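Local atomic coordinates of putative mannose-1-phosphate guanylyl transferase (Thermus thermophilus, PDB entry 2CU2), a protein that probably transfers a guanylyl group from GTP to mannose 1-phosphate, giving GDP-mannose and pyrophosphate. Residues 6-11 with 86-91; 76-81 with 223-228; 144-149 with 170-175. One frame throughout, in Å; residues are numbered along the deposited sequence.

How the contacts relate
Contacts 1 and 2 touch, their centres 11 Å apart, and both reach the same sheet. Strand 74-78, which opens contact 2, is followed in the chain by helix 83-98, which supplies contact 1, and the Y225 OH of contact 2 reaches the G86 O of contact 1 at 3.2 Å, a probable hydrogen bond. Contact 3 lies across the chain's centre from contact 1, with their centres 25 Å apart and nearest atoms about 13 Å apart; the centres of contacts 2 and 3 are 32 Å apart. As in related nucleotidyltransferases, the glycine-rich loop starting in 6-11 probably serves the nucleotide, and the lysine preceding 170-175 the sugar phosphate.

Contact 1: residues 6-11 with 86-91; sequences LVMAGG and GAVLLG
A87 and V88 lie against L6 and M8 where helix 83-98 packs on a central strand of the Rossmann-like nucleotidyltransferase fold. The helix is the connection of a beta-alpha-beta crossover between the parallel strands 74-78 and 102-107, and runs nearly antiparallel to strand 6-8, at 157° with axes 9.2 Å apart. A87 comes first: its methyl group meets the thioether of M8, with CB 3.9 Å from M8 SD. The M8 chain bends at its last torsion (chi3 -66°), which presents the sulfur to the helix while CE turns off it. L6 CD2 touches the flank of the A87 carbonyl oxygen, 3.5 Å from A87 O, while that oxygen accepts the helical bond from G91 N. At V88 one branch, CG2, approaches M8 SD at 4.3 Å, and V88 CA lies against L6 CD2. V105 of the adjoining strand 102-107 touches L6, M8 and V88. Farther along from M8, the chain runs into the glycine-rich loop, which in relatives binds the nucleotide. One turn after A87 comes G91, where the helix backbone itself is the surface. With CG of L6 anti to its own amide nitrogen (chi1 172°), the leucine fork reaches this turn, and a CB on G91 would fall only 2.9 Å from L6 CD2, a clash that the glycine avoids; L6 CD1 rests 4.1 Å from G91 CA.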
ATOM      1  N   LEU A   6      32.871   4.919  19.941  1.00 32.31           N
ATOM      2  CA  LEU A   6      32.701   5.265  18.539  1.00 31.06           C
ATOM      3  C   LEU A   6      31.395   4.627  18.080  1.00 31.40           C
ATOM      4  O   LEU A   6      31.256   3.401  18.088  1.00 30.64           O
ATOM      5  CB  LEU A   6      33.847   4.723  17.679  1.00 28.91           C
ATOM      6  CG  LEU A   6      33.599   4.913  16.174  1.00 28.81           C
ATOM      7  CD1 LEU A   6      33.738   6.395  15.824  1.00 28.89           C
ATOM      8  CD2 LEU A   6      34.576   4.084  15.353  1.00 26.48           C
ATOM      9  N   VAL A   7      30.442   5.463  17.690  1.00 31.91           N
ATOM     10  CA  VAL A   7      29.161   4.993  17.178  1.00 32.54           C
ATOM     11  C   VAL A   7      29.088   5.136  15.659  1.00 33.75           C
ATOM     12  O   VAL A   7      29.004   6.224  15.105  1.00 35.25           O
ATOM     13  CB  VAL A   7      28.053   5.814  17.837  1.00 33.33           C
ATOM     14  CG1 VAL A   7      26.691   5.371  17.307  1.00 32.30           C
ATOM     15  CG2 VAL A   7      28.091   5.621  19.342  1.00 33.08           C
ATOM     16  N   MET A   8      29.161   3.979  14.979  1.00 33.89           N
ATOM     17  CA  MET A   8      29.181   4.004  13.523  1.00 35.22           C
ATOM     18  C   MET A   8      27.771   4.045  12.930  1.00 37.73           C
ATOM     19  O   MET A   8      26.978   3.123  13.062  1.00 37.95           O
ATOM     20  CB  MET A   8      29.921   2.757  13.037  1.00 33.99           C
ATOM     21  CG  MET A   8      31.332   2.655  13.622  1.00 32.35           C
ATOM     22  SD  MET A   8      32.266   1.289  12.921  1.00 38.29           S
ATOM     23  CE  MET A   8      31.274  -0.056  13.587  1.00 32.94           C
ATOM     24  N   ALA A   9      27.460   5.190  12.296  1.00 40.14           N
ATOM     25  CA  ALA A   9      26.176   5.315  11.615  1.00 44.23           C
ATOM     26  C   ALA A   9      26.350   5.203  10.099  1.00 46.99           C
ATOM     27  O   ALA A   9      27.053   5.979   9.465  1.00 49.36           O
ATOM     28  CB  ALA A   9      25.575   6.675  11.974  1.00 43.83           C
ATOM     29  N   GLY A  10      25.713   4.166   9.524  1.00 50.15           N
ATOM     30  CA  GLY A  10      25.836   3.959   8.085  1.00 51.12           C
ATOM     31  C   GLY A  10      24.777   2.994   7.552  1.00 51.96           C
ATOM     32  O   GLY A  10      23.841   2.603   8.235  1.00 52.26           O
ATOM     33  N   GLY A  11      24.933   2.639   6.264  1.00 52.58           N
ATOM     34  CA  GLY A  11      23.965   1.748   5.638  1.00 51.97           C
ATOM     35  C   GLY A  11      22.866   2.537   4.923  1.00 52.22           C
ATOM     36  O   GLY A  11      22.162   3.343   5.515  1.00 50.88           O
ATOM     37  N   GLY A  86      37.547   1.974   8.016  1.00 34.06           N
ATOM     38  CA  GLY A  86      37.818   3.397   7.870  1.00 33.16           C
ATOM     39  C   GLY A  86      37.249   4.192   9.048  1.00 33.85           C
ATOM     40  O   GLY A  86      37.901   5.054   9.621  1.00 33.47           O
ATOM     41  N   ALA A  87      36.019   3.891   9.454  1.00 32.46           N
ATOM     42  CA  ALA A  87      35.430   4.571  10.601  1.00 31.15           C
ATOM     43  C   ALA A  87      36.248   4.277  11.863  1.00 29.83           C
ATOM     44  O   ALA A  87      36.490   5.164  12.675  1.00 29.71           O
ATOM     45  CB  ALA A  87      33.982   4.126  10.792  1.00 31.99           C
ATOM     46  N   VAL A  88      36.681   3.031  12.026  1.00 29.37           N
ATOM     47  CA  VAL A  88      37.470   2.660  13.197  1.00 28.05           C
ATOM     48  C   VAL A  88      38.799   3.426  13.207  1.00 29.75           C
ATOM     49  O   VAL A  88      39.277   3.846  14.262  1.00 29.31           O
ATOM     50  CB  VAL A  88      37.731   1.138  13.229  1.00 26.72           C
ATOM     51  CG1 VAL A  88      38.757   0.804  14.299  1.00 25.96           C
ATOM     52  CG2 VAL A  88      36.420   0.393  13.520  1.00 27.03           C
ATOM     53  N   LEU A  89      39.386   3.610  12.029  1.00 29.42           N
ATOM     54  CA  LEU A  89      40.635   4.356  11.907  1.00 30.53           C
ATOM     55  C   LEU A  89      40.458   5.747  12.514  1.00 30.60           C
ATOM     56  O   LEU A  89      41.266   6.186  13.325  1.00 31.10           O
ATOM     57  CB  LEU A  89      41.031   4.489  10.434  1.00 29.11           C
ATOM     58  CG  LEU A  89      42.049   5.588  10.101  1.00 30.28           C
ATOM     59  CD1 LEU A  89      43.389   5.258  10.735  1.00 29.09           C
ATOM     60  CD2 LEU A  89      42.184   5.717   8.584  1.00 31.19           C
ATOM     61  N   LEU A  90      39.392   6.431  12.121  1.00 31.85           N
ATOM     62  CA  LEU A  90      39.125   7.775  12.615  1.00 33.73           C
ATOM     63  C   LEU A  90      38.896   7.778  14.128  1.00 33.78           C
ATOM     64  O   LEU A  90      39.320   8.667  14.853  1.00 33.92           O
ATOM     65  CB  LEU A  90      37.880   8.305  11.904  1.00 33.86           C
ATOM     66  CG  LEU A  90      38.037   8.327  10.382  1.00 35.53           C
ATOM     67  CD1 LEU A  90      36.900   9.086   9.690  1.00 35.08           C
ATOM     68  CD2 LEU A  90      39.333   9.001   9.935  1.00 36.27           C
ATOM     69  N   GLY A  91      38.155   6.754  14.593  1.00 32.68           N
ATOM     70  CA  GLY A  91      37.870   6.663  16.018  1.00 31.34           C
ATOM     71  C   GLY A  91      39.153   6.509  16.836  1.00 30.97           C
ATOM     72  O   GLY A  91      39.309   7.064  17.915  1.00 29.82           O
TER

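Contact 2: residues 76-81 with 223-228; sequences LLEPLG and EVYAGL
The ring of Y225 projects from the end of helix 221-226 into the turn that follows strand 74-78, meeting E78, P79 and L80 at the periphery of the nucleotidyltransferase domain. Its chi1 of -132° lies away from the staggered positions, an unusual setting that leads the ring in beside the proline. P79 crosses it at about a right angle: CD stands over one face in a CH-pi contact, 4.2 Å from the ring centroid and 23° off the normal, while P79 CG closes to 3.4 Å from Y225 CB. At the ring edge, and in its plane, L80 O approaches Y225 CE2 at 3.1 Å. The E78 carboxylate stands almost upright to the ring, planes 85° apart, and its OE1 is 3.6 Å from Y225 OH, too long for a hydrogen bond; the hydroxyl probably bonds instead to G86 O of helix 83-98. L80 sends its CD1 branch past the ring to A226 CA, 4.0 Å away. A valine in place of Y225 would probably leave P79 without the ring face it packs on and open a gap between the turn and the helix. Around this group, L90 of helix 83-98 touches the tyrosine, V224 packs on helix 206-216, R82 donates a hydrogen bond to L228 O, and strand 74-78 pairs in parallel with strand 54-59.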
ATOM      1  N   LEU A  76      32.044  12.681  13.633  1.00 43.06           N
ATOM      2  CA  LEU A  76      33.241  12.351  12.871  1.00 41.78           C
ATOM      3  C   LEU A  76      32.716  12.143  11.462  1.00 40.81           C
ATOM      4  O   LEU A  76      32.135  11.105  11.155  1.00 39.32           O
ATOM      5  CB  LEU A  76      33.899  11.064  13.371  1.00 42.54           C
ATOM      6  CG  LEU A  76      34.750  11.143  14.635  1.00 44.22           C
ATOM      7  CD1 LEU A  76      35.444   9.814  14.843  1.00 42.77           C
ATOM      8  CD2 LEU A  76      35.782  12.260  14.500  1.00 44.34           C
ATOM      9  N   LEU A  77      32.909  13.146  10.619  1.00 40.45           N
ATOM     10  CA  LEU A  77      32.427  13.099   9.249  1.00 40.43           C
ATOM     11  C   LEU A  77      33.364  12.341   8.322  1.00 41.42           C
ATOM     12  O   LEU A  77      34.515  12.732   8.135  1.00 41.00           O
ATOM     13  CB  LEU A  77      32.216  14.526   8.733  1.00 42.06           C
ATOM     14  CG  LEU A  77      31.316  15.408   9.610  1.00 43.75           C
ATOM     15  CD1 LEU A  77      31.245  16.807   9.025  1.00 43.80           C
ATOM     16  CD2 LEU A  77      29.917  14.799   9.704  1.00 42.96           C
ATOM     17  N   GLU A  78      32.859  11.250   7.752  1.00 41.40           N
ATOM     18  CA  GLU A  78      33.624  10.429   6.822  1.00 43.15           C
ATOM     19  C   GLU A  78      33.462  11.024   5.427  1.00 43.57           C
ATOM     20  O   GLU A  78      32.356  11.070   4.886  1.00 44.28           O
ATOM     21  CB  GLU A  78      33.107   8.986   6.837  1.00 44.54           C
ATOM     22  CG  GLU A  78      33.156   8.326   8.206  1.00 48.50           C
ATOM     23  CD  GLU A  78      32.305   7.063   8.296  1.00 52.27           C
ATOM     24  OE1 GLU A  78      32.705   6.021   7.729  1.00 54.46           O
ATOM     25  OE2 GLU A  78      31.237   7.109   8.945  1.00 55.27           O
ATOM     26  N   PRO A  79      34.566  11.493   4.826  1.00 43.96           N
ATOM     27  CA  PRO A  79      34.522  12.088   3.487  1.00 44.26           C
ATOM     28  C   PRO A  79      34.016  11.163   2.381  1.00 44.24           C
ATOM     29  O   PRO A  79      33.362  11.613   1.440  1.00 43.92           O
ATOM     30  CB  PRO A  79      35.970  12.534   3.259  1.00 44.39           C
ATOM     31  CG  PRO A  79      36.762  11.593   4.105  1.00 44.40           C
ATOM     32  CD  PRO A  79      35.937  11.516   5.365  1.00 44.45           C
ATOM     33  N   LEU A  80      34.324   9.876   2.494  1.00 43.55           N
ATOM     34  CA  LEU A  80      33.887   8.833   1.582  1.00 43.46           C
ATOM     35  C   LEU A  80      33.501   7.570   2.345  1.00 41.85           C
ATOM     36  O   LEU A  80      33.771   7.419   3.530  1.00 42.41           O
ATOM     37  CB  LEU A  80      35.051   8.528   0.637  1.00 43.55           C
ATOM     38  CG  LEU A  80      35.485   9.752  -0.167  1.00 44.89           C
ATOM     39  CD1 LEU A  80      36.625   9.437  -1.138  1.00 46.30           C
ATOM     40  CD2 LEU A  80      34.353  10.338  -1.006  1.00 46.49           C
ATOM     41  N   GLY A  81      32.809   6.663   1.634  1.00 41.15           N
ATOM     42  CA  GLY A  81      32.511   5.378   2.248  1.00 40.50           C
ATOM     43  C   GLY A  81      33.714   4.441   2.184  1.00 40.15           C
ATOM     44  O   GLY A  81      34.177   4.040   1.125  1.00 39.67           O
ATOM     45  N   GLU A 223      42.399  13.803   1.824  1.00 35.39           N
ATOM     46  CA  GLU A 223      43.466  13.145   1.079  1.00 35.43           C
ATOM     47  C   GLU A 223      43.662  11.699   1.539  1.00 34.84           C
ATOM     48  O   GLU A 223      43.644  10.762   0.753  1.00 33.66           O
ATOM     49  CB  GLU A 223      44.755  13.940   1.290  1.00 37.23           C
ATOM     50  CG  GLU A 223      45.946  13.325   0.552  1.00 37.70           C
ATOM     51  CD  GLU A 223      46.648  12.345   1.463  1.00 39.45           C
ATOM     52  OE1 GLU A 223      46.989  12.720   2.575  1.00 41.29           O
ATOM     53  OE2 GLU A 223      46.851  11.205   1.047  1.00 40.28           O
ATOM     54  N   VAL A 224      43.884  11.579   2.866  1.00 33.46           N
ATOM     55  CA  VAL A 224      44.121  10.256   3.447  1.00 33.20           C
ATOM     56  C   VAL A 224      43.001   9.260   3.106  1.00 34.92           C
ATOM     57  O   VAL A 224      43.242   8.143   2.670  1.00 35.06           O
ATOM     58  CB  VAL A 224      44.258  10.398   4.965  1.00 32.61           C
ATOM     59  CG1 VAL A 224      44.294   9.013   5.614  1.00 29.38           C
ATOM     60  CG2 VAL A 224      45.537  11.135   5.316  1.00 29.98           C
ATOM     61  N   TYR A 225      41.741   9.689   3.362  1.00 34.95           N
ATOM     62  CA  TYR A 225      40.611   8.775   3.159  1.00 37.85           C
ATOM     63  C   TYR A 225      40.478   8.325   1.695  1.00 39.43           C
ATOM     64  O   TYR A 225      40.131   7.191   1.390  1.00 39.45           O
ATOM     65  CB  TYR A 225      39.318   9.463   3.624  1.00 38.21           C
ATOM     66  CG  TYR A 225      38.527   8.555   4.511  1.00 36.71           C
ATOM     67  CD1 TYR A 225      39.028   8.205   5.762  1.00 36.36           C
ATOM     68  CD2 TYR A 225      37.261   8.104   4.127  1.00 35.81           C
ATOM     69  CE1 TYR A 225      38.273   7.420   6.625  1.00 36.96           C
ATOM     70  CE2 TYR A 225      36.508   7.308   4.984  1.00 36.24           C
ATOM     71  CZ  TYR A 225      37.013   6.957   6.224  1.00 38.42           C
ATOM     72  OH  TYR A 225      36.280   6.148   7.076  1.00 40.53           O
ATOM     73  N   ALA A 226      40.736   9.268   0.766  1.00 38.25           N
ATOM     74  CA  ALA A 226      40.556   8.935  -0.651  1.00 38.24           C
ATOM     75  C   ALA A 226      41.437   7.752  -1.092  1.00 39.44           C
ATOM     76  O   ALA A 226      41.048   6.906  -1.885  1.00 39.72           O
ATOM     77  CB  ALA A 226      40.873  10.175  -1.497  1.00 38.01           C
ATOM     78  N   GLY A 227      42.681   7.730  -0.567  1.00 39.22           N
ATOM     79  CA  GLY A 227      43.624   6.688  -0.988  1.00 38.23           C
ATOM     80  C   GLY A 227      43.532   5.405  -0.149  1.00 39.66           C
ATOM     81  O   GLY A 227      44.311   4.469  -0.296  1.00 37.63           O
ATOM     82  N   LEU A 228      42.570   5.393   0.786  1.00 39.67           N
ATOM     83  CA  LEU A 228      42.372   4.245   1.664  1.00 40.99           C
ATOM     84  C   LEU A 228      41.485   3.198   0.974  1.00 41.63           C
ATOM     85  O   LEU A 228      40.524   3.522   0.288  1.00 41.86           O
ATOM     86  CB  LEU A 228      41.661   4.816   2.904  1.00 42.01           C
ATOM     87  CG  LEU A 228      41.759   3.984   4.187  1.00 43.48           C
ATOM     88  CD1 LEU A 228      43.177   3.784   4.710  1.00 43.01           C
ATOM     89  CD2 LEU A 228      41.011   4.648   5.334  1.00 42.11           C
TER

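Contact 3: residues 144-149 with 170-175; sequences PETEYG and PSYAEA
Y172 and P144 run alongside each other in the same direction where the loop before strand 150-157 meets the start of helix 172-180. Strands 150-157 and 160-167 form the antiparallel hairpin separating the two segments, so the contact closes its base in the nucleotidyltransferase domain. P170 completes a VEKP sequence, a signature of GDP-mannose pyrophosphorylases; its lysine, K169, is salt-bridged to E147. The Y172 side chain leaves the backbone with CG anti to N (chi1 -174°), a turn that brings its far end toward the loop. CB meets the methyl of T146, 4.2 Å from CG2. CD1 then passes the P144 carbonyl oxygen, CE1 and CZ each come within 3.5 Å of P144 CG, and the hydroxyl oxygen at the tip lies 3.6 Å from that same carbon. P144 CB stands over one ring face, displaced from the ring centre, and also meets A175 CB at 3.8 Å. T146 fills the angle between proline and helix start: its CG2 is 3.5 Å from Y172 N, and its CB is 3.3 Å from P170 O. P170 CD in turn packs against Y148 O. The polar bonds around the contact run within each segment or to outside partners. S171 and E174 form a capping box at the helix start, E145 OE2 takes the E147 amide on its anti lone pair at 3.0 Å while its other oxygen, OE1, forms a salt bridge with R143, and the Y148 hydroxyl bonds to D255. With no hydrogen bond crossing between the segments, the join depends on the apolar fit of proline rings, methyls and one tyrosine face.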
ATOM      1  N   PRO A 144      19.559 -20.235  11.716  1.00 31.31           N
ATOM      2  CA  PRO A 144      20.715 -20.357  10.826  1.00 30.14           C
ATOM      3  C   PRO A 144      20.784 -19.153   9.887  1.00 31.00           C
ATOM      4  O   PRO A 144      20.601 -19.297   8.679  1.00 31.13           O
ATOM      5  CB  PRO A 144      20.436 -21.651  10.056  1.00 31.27           C
ATOM      6  CG  PRO A 144      18.914 -21.785  10.025  1.00 33.18           C
ATOM      7  CD  PRO A 144      18.482 -21.142  11.291  1.00 30.96           C
ATOM      8  N   GLU A 145      21.040 -17.971  10.444  1.00 30.22           N
ATOM      9  CA  GLU A 145      21.115 -16.754   9.645  1.00 32.29           C
ATOM     10  C   GLU A 145      22.341 -16.801   8.738  1.00 33.02           C
ATOM     11  O   GLU A 145      23.463 -17.011   9.205  1.00 32.52           O
ATOM     12  CB  GLU A 145      21.180 -15.524  10.555  1.00 33.16           C
ATOM     13  CG  GLU A 145      21.177 -14.205   9.798  1.00 35.65           C
ATOM     14  CD  GLU A 145      20.056 -14.126   8.785  1.00 36.55           C
ATOM     15  OE1 GLU A 145      18.876 -14.075   9.201  1.00 36.54           O
ATOM     16  OE2 GLU A 145      20.351 -14.123   7.575  1.00 36.25           O
ATOM     17  N   THR A 146      22.118 -16.604   7.444  1.00 33.41           N
ATOM     18  CA  THR A 146      23.197 -16.645   6.460  1.00 34.96           C
ATOM     19  C   THR A 146      23.856 -15.292   6.183  1.00 36.59           C
ATOM     20  O   THR A 146      24.913 -15.236   5.557  1.00 36.80           O
ATOM     21  CB  THR A 146      22.690 -17.206   5.120  1.00 34.59           C
ATOM     22  OG1 THR A 146      21.734 -16.299   4.554  1.00 35.53           O
ATOM     23  CG2 THR A 146      22.024 -18.559   5.334  1.00 33.43           C
ATOM     24  N   GLU A 147      23.246 -14.206   6.649  1.00 35.10           N
ATOM     25  CA  GLU A 147      23.802 -12.879   6.411  1.00 37.30           C
ATOM     26  C   GLU A 147      24.689 -12.361   7.532  1.00 36.78           C
ATOM     27  O   GLU A 147      25.285 -11.291   7.419  1.00 38.21           O
ATOM     28  CB  GLU A 147      22.679 -11.871   6.151  1.00 38.67           C
ATOM     29  CG  GLU A 147      22.012 -12.043   4.802  1.00 41.63           C
ATOM     30  CD  GLU A 147      23.017 -12.071   3.662  1.00 44.67           C
ATOM     31  OE1 GLU A 147      23.840 -11.137   3.560  1.00 47.75           O
ATOM     32  OE2 GLU A 147      22.983 -13.028   2.867  1.00 45.43           O
ATOM     33  N   TYR A 148      24.780 -13.115   8.620  1.00 34.45           N
ATOM     34  CA  TYR A 148      25.611 -12.690   9.739  1.00 31.67           C
ATOM     35  C   TYR A 148      26.970 -13.361   9.719  1.00 30.88           C
ATOM     36  O   TYR A 148      27.186 -14.372   9.040  1.00 31.66           O
ATOM     37  CB  TYR A 148      24.956 -13.041  11.075  1.00 32.15           C
ATOM     38  CG  TYR A 148      23.661 -12.339  11.380  1.00 33.38           C
ATOM     39  CD1 TYR A 148      23.215 -11.275  10.600  1.00 35.25           C
ATOM     40  CD2 TYR A 148      22.898 -12.713  12.489  1.00 34.33           C
ATOM     41  CE1 TYR A 148      22.036 -10.595  10.915  1.00 33.69           C
ATOM     42  CE2 TYR A 148      21.721 -12.040  12.814  1.00 35.04           C
ATOM     43  CZ  TYR A 148      21.299 -10.984  12.023  1.00 34.22           C
ATOM     44  OH  TYR A 148      20.145 -10.315  12.341  1.00 36.78           O
ATOM     45  N   GLY A 149      27.889 -12.775  10.471  1.00 29.41           N
ATOM     46  CA  GLY A 149      29.202 -13.357  10.621  1.00 27.58           C
ATOM     47  C   GLY A 149      29.093 -14.124  11.929  1.00 27.58           C
ATOM     48  O   GLY A 149      28.267 -13.780  12.781  1.00 28.05           O
ATOM     49  N   PRO A 170      27.862 -17.625   6.100  1.00 46.44           N
ATOM     50  CA  PRO A 170      27.884 -18.946   5.501  1.00 43.24           C
ATOM     51  C   PRO A 170      26.621 -19.224   4.685  1.00 39.37           C
ATOM     52  O   PRO A 170      25.742 -18.385   4.523  1.00 37.46           O
ATOM     53  CB  PRO A 170      27.941 -19.927   6.665  1.00 44.60           C
ATOM     54  CG  PRO A 170      27.018 -19.274   7.697  1.00 46.04           C
ATOM     55  CD  PRO A 170      27.216 -17.709   7.399  1.00 46.44           C
ATOM     56  N   SER A 171      26.575 -20.442   4.123  1.00 35.84           N
ATOM     57  CA  SER A 171      25.362 -20.876   3.445  1.00 33.66           C
ATOM     58  C   SER A 171      24.333 -21.381   4.455  1.00 32.03           C
ATOM     59  O   SER A 171      24.590 -21.472   5.646  1.00 31.78           O
ATOM     60  CB  SER A 171      25.736 -22.007   2.486  1.00 33.67           C
ATOM     61  OG  SER A 171      25.954 -23.205   3.232  1.00 32.73           O
ATOM     62  N   TYR A 172      23.085 -21.672   4.019  1.00 32.68           N
ATOM     63  CA  TYR A 172      22.091 -22.101   5.010  1.00 32.14           C
ATOM     64  C   TYR A 172      22.582 -23.327   5.804  1.00 31.09           C
ATOM     65  O   TYR A 172      22.556 -23.370   7.025  1.00 33.23           O
ATOM     66  CB  TYR A 172      20.738 -22.382   4.328  1.00 33.84           C
ATOM     67  CG  TYR A 172      19.679 -22.690   5.346  1.00 34.93           C
ATOM     68  CD1 TYR A 172      18.881 -21.669   5.867  1.00 35.28           C
ATOM     69  CD2 TYR A 172      19.413 -24.011   5.712  1.00 34.33           C
ATOM     70  CE1 TYR A 172      17.843 -21.964   6.747  1.00 34.10           C
ATOM     71  CE2 TYR A 172      18.383 -24.308   6.599  1.00 35.09           C
ATOM     72  CZ  TYR A 172      17.610 -23.290   7.128  1.00 36.18           C
ATOM     73  OH  TYR A 172      16.589 -23.575   8.020  1.00 37.51           O
ATOM     74  N   ALA A 173      23.021 -24.357   5.048  1.00 30.42           N
ATOM     75  CA  ALA A 173      23.461 -25.590   5.702  1.00 29.35           C
ATOM     76  C   ALA A 173      24.703 -25.376   6.577  1.00 29.03           C
ATOM     77  O   ALA A 173      24.885 -25.998   7.615  1.00 29.32           O
ATOM     78  CB  ALA A 173      23.761 -26.634   4.622  1.00 27.50           C
ATOM     79  N   GLU A 174      25.599 -24.491   6.098  1.00 28.22           N
ATOM     80  CA  GLU A 174      26.810 -24.218   6.870  1.00 29.50           C
ATOM     81  C   GLU A 174      26.494 -23.495   8.185  1.00 29.14           C
ATOM     82  O   GLU A 174      27.133 -23.690   9.211  1.00 30.41           O
ATOM     83  CB  GLU A 174      27.774 -23.399   5.999  1.00 30.83           C
ATOM     84  CG  GLU A 174      28.537 -24.293   5.018  1.00 36.60           C
ATOM     85  CD  GLU A 174      29.280 -23.469   3.987  1.00 38.60           C
ATOM     86  OE1 GLU A 174      29.895 -24.058   3.110  1.00 40.73           O
ATOM     87  OE2 GLU A 174      29.249 -22.245   4.069  1.00 35.68           O
ATOM     88  N   ALA A 175      25.479 -22.610   8.122  1.00 28.81           N
ATOM     89  CA  ALA A 175      25.069 -21.911   9.335  1.00 28.94           C
ATOM     90  C   ALA A 175      24.570 -22.891  10.404  1.00 28.12           C
ATOM     91  O   ALA A 175      24.837 -22.751  11.591  1.00 29.84           O
ATOM     92  CB  ALA A 175      23.961 -20.918   8.978  1.00 29.16           C
TER